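Local coordinates for TIGR00725 family protein (Thermotoga maritima, PDB 1RCU) that is of unknown function but belongs to the SLOG superfamily of Rossmann-like proteins, whose members are thought to bind nucleotide-type ligands, at residues R149-G152 / G153-R157; L162-G165 / K166-D169. All coordinates share one frame; numbering follows the deposited sequence.

The chain leaves strand 145-148 of the parallel sheet and enters contact 1, where residues 149-152 turn into helix 153-157 and the Asp156 carboxylate binds the backbone N-H groups of Gly150 and Gly152, closing the loop. Contact 2 follows in series, in the connection between that helix and the outermost strand 176-179; here a type II beta turn and the single antiparallel bridge Ile163-Tyr167 close a small loop. Neither nests in the other nor crosses it: their centres lie 16 Å apart and their nearest atoms about 7 Å apart. The two meet across subunits instead, since Trp154 NE1 hydrogen-bonds Leu168 O of the second subunit, and Arg157 packs on Ile163 of that subunit.

Contact 1 (R149-G152 / G153-R157); sequences RGTG and GWTDR
Asp156 turns its carboxylate back onto the loop that joins strand 145-148 to helix 153-157 in this Rossmann-like alpha/beta fold, and both oxygens are engaged. OD2 accepts from Gly150 N at 2.9 Å through its syn lone pair, with an N-H...O angle of 154°, and it forms a salt bridge with Arg149 NH1. Arg149 NH1 to Asp156 OD2 refines to a very short 2.5 Å, a value that carries little weight at this resolution; the charge pairing itself is clear, with OD2 at the edge of the guanidinium, near its plane. Guanidinium and carboxylate planes lie 63° apart, and NH1 to OD2 is the one pairing between them; Arg149 NE stays 3.9 Å from Asp156 OD2. OD1 takes Gly152 N at 2.8 Å, the donor standing above the carboxylate plane; a weak second bond reaches OD1 from Gly150 N. With CG beside the backbone N of Asp156 (chi1 -80°), the carboxylate lies inside the bend of the loop.

Arg149 reaches it through a chain bent at chi2 and chi3, and its NE is hydrogen-bonded to Gln178 OE1, which ties the guanidinium to strand 176-179. The turn passes through positive phi at Gly150, Gly152 and Gly153. Gly152 O then receives a weak bond from Thr155 N at 3.4 Å, while Arg157 N bonds Gly153 O at 3.2 Å. The two threonines tie the loop to the ends of neighbouring strands: Thr151 OG1 bonds Leu148 O and Gly126 N, and Thr155 OG1 bonds Gly126 O and Ser124 OG. Between them, Thr151 OG1 lies 3.9 Å from Thr155 CB.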
# COMPACT_ATOMS: atom_id res chain seq x y z
N ARG A 149 -21.76 -13.13 -18.60
CA ARG A 149 -22.96 -13.69 -17.99
C ARG A 149 -23.12 -15.20 -18.10
O ARG A 149 -22.53 -15.84 -18.97
CB ARG A 149 -24.18 -13.00 -18.59
CG ARG A 149 -24.02 -11.51 -18.58
CD ARG A 149 -24.00 -10.96 -17.18
NE ARG A 149 -25.32 -10.44 -16.87
CZ ARG A 149 -26.32 -11.17 -16.42
NH1 ARG A 149 -26.16 -12.47 -16.19
NH2 ARG A 149 -27.49 -10.61 -16.25
N GLY A 150 -23.93 -15.75 -17.21
CA GLY A 150 -24.18 -17.18 -17.22
C GLY A 150 -23.12 -17.92 -16.44
O GLY A 150 -23.27 -19.10 -16.16
N THR A 151 -22.05 -17.23 -16.06
CA THR A 151 -20.95 -17.85 -15.32
C THR A 151 -21.15 -17.80 -13.81
O THR A 151 -20.26 -18.19 -13.04
CB THR A 151 -19.61 -17.18 -15.67
OG1 THR A 151 -19.64 -15.80 -15.26
CG2 THR A 151 -19.37 -17.26 -17.18
N GLY A 152 -22.31 -17.30 -13.38
CA GLY A 152 -22.63 -17.24 -11.97
C GLY A 152 -21.82 -16.32 -11.06
O GLY A 152 -21.09 -15.43 -11.53
N GLY A 153 -21.97 -16.53 -9.75
CA GLY A 153 -21.27 -15.75 -8.75
C GLY A 153 -21.67 -14.28 -8.78
O GLY A 153 -22.82 -13.96 -9.04
N TRP A 154 -20.72 -13.39 -8.53
CA TRP A 154 -21.02 -11.97 -8.55
C TRP A 154 -21.13 -11.39 -9.95
O TRP A 154 -21.70 -10.30 -10.13
CB TRP A 154 -19.96 -11.22 -7.75
CG TRP A 154 -20.34 -11.00 -6.33
CD1 TRP A 154 -19.88 -11.69 -5.25
CD2 TRP A 154 -21.25 -10.03 -5.84
NE1 TRP A 154 -20.45 -11.19 -4.10
CE2 TRP A 154 -21.29 -10.17 -4.44
CE3 TRP A 154 -22.03 -9.04 -6.45
CZ2 TRP A 154 -22.10 -9.35 -3.63
CZ3 TRP A 154 -22.84 -8.23 -5.65
CH2 TRP A 154 -22.86 -8.39 -4.25
N THR A 155 -20.60 -12.10 -10.95
CA THR A 155 -20.67 -11.59 -12.32
C THR A 155 -22.12 -11.48 -12.73
O THR A 155 -22.52 -10.54 -13.41
CB THR A 155 -19.88 -12.49 -13.29
OG1 THR A 155 -18.51 -12.54 -12.89
CG2 THR A 155 -19.94 -11.94 -14.71
N ASP A 156 -22.93 -12.44 -12.30
CA ASP A 156 -24.35 -12.43 -12.62
C ASP A 156 -25.12 -11.64 -11.58
O ASP A 156 -26.02 -10.87 -11.90
CB ASP A 156 -24.90 -13.86 -12.72
CG ASP A 156 -24.57 -14.53 -14.05
OD1 ASP A 156 -24.50 -15.78 -14.08
OD2 ASP A 156 -24.40 -13.83 -15.07
N ARG A 157 -24.75 -11.81 -10.32
CA ARG A 157 -25.43 -11.12 -9.23
C ARG A 157 -25.38 -9.58 -9.36
O ARG A 157 -26.38 -8.91 -9.10
CB ARG A 157 -24.83 -11.56 -7.88
CG ARG A 157 -25.61 -11.07 -6.67
CD ARG A 157 -25.06 -11.58 -5.35
NE ARG A 157 -25.04 -13.03 -5.27
CZ ARG A 157 -23.94 -13.77 -5.36
NH1 ARG A 157 -22.76 -13.18 -5.52
NH2 ARG A 157 -24.01 -15.09 -5.31

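Contact 2 (L162-G165 / K166-D169); sequences LIDG and KYLD
Ile163 O is gripped by two backbone donors, Tyr167 N at 2.9 Å and Lys166 N at 3.0 Å, the signature of a classic beta bulge in which Lys166 and Tyr167 both face Ile163. Tyr167 N approaches in the carbonyl plane, whereas Lys166 N comes from 46° above it. The return bond, Ile163 N to Tyr167 O at 2.7 Å, is nearly straight at 173° and completes a single antiparallel hydrogen-bonded pair. A type II beta turn from Leu162 to Gly165 overlaps this bridge, Ile163 belonging to both, in the connection between helix 153-157 and strand 176-179.

Lys166 curls back along the turn: bends at chi3 (-65°) and chi4 bring NZ to Asp164 O at 2.8 Å, in the carbonyl plane. The Asp164 carboxylate is paired elsewhere, through OD2 with Arg172. Lys166 CB lies over one face of the Tyr167 ring, offset toward its rim, while Asp164 CB meets the ring's edge.

Apolar branches extend from the bridge. Leu162 CD2 touches Leu168 CD1 at 3.7 Å, the two side chains crossing at a slant, and both leucines also pack on Ile176 of strand 176-179. Leu168 further meets Leu136 and Tyr139 of helix 129-140. Ile163 CG1 and CD1 reach past Tyr167 O, and Ile163 CD1 ends 3.4 Å from Asp169 CA.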
# COMPACT_ATOMS: atom_id res chain seq x y z
N LEU A 162 -27.83 -2.72 -11.50
CA LEU A 162 -27.29 -1.69 -12.38
C LEU A 162 -28.25 -0.53 -12.53
O LEU A 162 -29.45 -0.70 -12.68
CB LEU A 162 -26.99 -2.29 -13.75
CG LEU A 162 -25.91 -3.37 -13.79
CD1 LEU A 162 -25.96 -4.04 -15.15
CD2 LEU A 162 -24.55 -2.77 -13.55
N ILE A 163 -27.69 0.67 -12.49
CA ILE A 163 -28.47 1.88 -12.63
C ILE A 163 -28.55 2.08 -14.14
O ILE A 163 -27.52 2.05 -14.81
CB ILE A 163 -27.75 3.05 -11.90
CG1 ILE A 163 -27.58 2.71 -10.40
CG2 ILE A 163 -28.50 4.35 -12.10
CD1 ILE A 163 -26.54 3.55 -9.66
N ASP A 164 -29.76 2.24 -14.67
CA ASP A 164 -29.96 2.42 -16.11
C ASP A 164 -29.37 1.28 -16.93
O ASP A 164 -28.93 1.49 -18.06
CB ASP A 164 -29.31 3.72 -16.57
CG ASP A 164 -29.88 4.92 -15.88
OD1 ASP A 164 -31.11 5.14 -16.01
OD2 ASP A 164 -29.12 5.65 -15.21
N GLY A 165 -29.37 0.09 -16.35
CA GLY A 165 -28.82 -1.08 -17.02
C GLY A 165 -27.34 -0.98 -17.40
O GLY A 165 -26.85 -1.80 -18.18
N LYS A 166 -26.61 -0.02 -16.84
CA LYS A 166 -25.21 0.12 -17.22
C LYS A 166 -24.25 0.58 -16.13
O LYS A 166 -23.05 0.35 -16.23
CB LYS A 166 -25.08 1.12 -18.39
CG LYS A 166 -25.84 0.77 -19.66
CD LYS A 166 -25.72 1.87 -20.72
CE LYS A 166 -26.38 3.17 -20.28
NZ LYS A 166 -27.87 3.04 -20.13
N TYR A 167 -24.78 1.22 -15.09
CA TYR A 167 -23.90 1.77 -14.07
C TYR A 167 -23.96 1.24 -12.64
O TYR A 167 -24.96 0.68 -12.21
CB TYR A 167 -24.08 3.30 -14.05
CG TYR A 167 -23.96 3.92 -15.43
CD1 TYR A 167 -22.73 4.07 -16.05
CD2 TYR A 167 -25.10 4.31 -16.13
CE1 TYR A 167 -22.63 4.59 -17.35
CE2 TYR A 167 -25.02 4.83 -17.42
CZ TYR A 167 -23.79 4.96 -18.02
OH TYR A 167 -23.74 5.44 -19.32
N LEU A 168 -22.84 1.44 -11.92
CA LEU A 168 -22.72 0.99 -10.54
C LEU A 168 -22.86 2.07 -9.46
O LEU A 168 -22.76 1.76 -8.27
CB LEU A 168 -21.40 0.24 -10.33
CG LEU A 168 -21.40 -1.30 -10.28
CD1 LEU A 168 -22.80 -1.83 -10.43
CD2 LEU A 168 -20.49 -1.87 -11.35
N ASP A 169 -23.06 3.32 -9.88
CA ASP A 169 -23.29 4.46 -8.96
C ASP A 169 -23.74 5.70 -9.74
O ASP A 169 -23.49 5.81 -10.94
CB ASP A 169 -22.08 4.75 -8.05
CG ASP A 169 -21.09 5.76 -8.63
OD1 ASP A 169 -20.20 6.20 -7.86
OD2 ASP A 169 -21.16 6.10 -9.82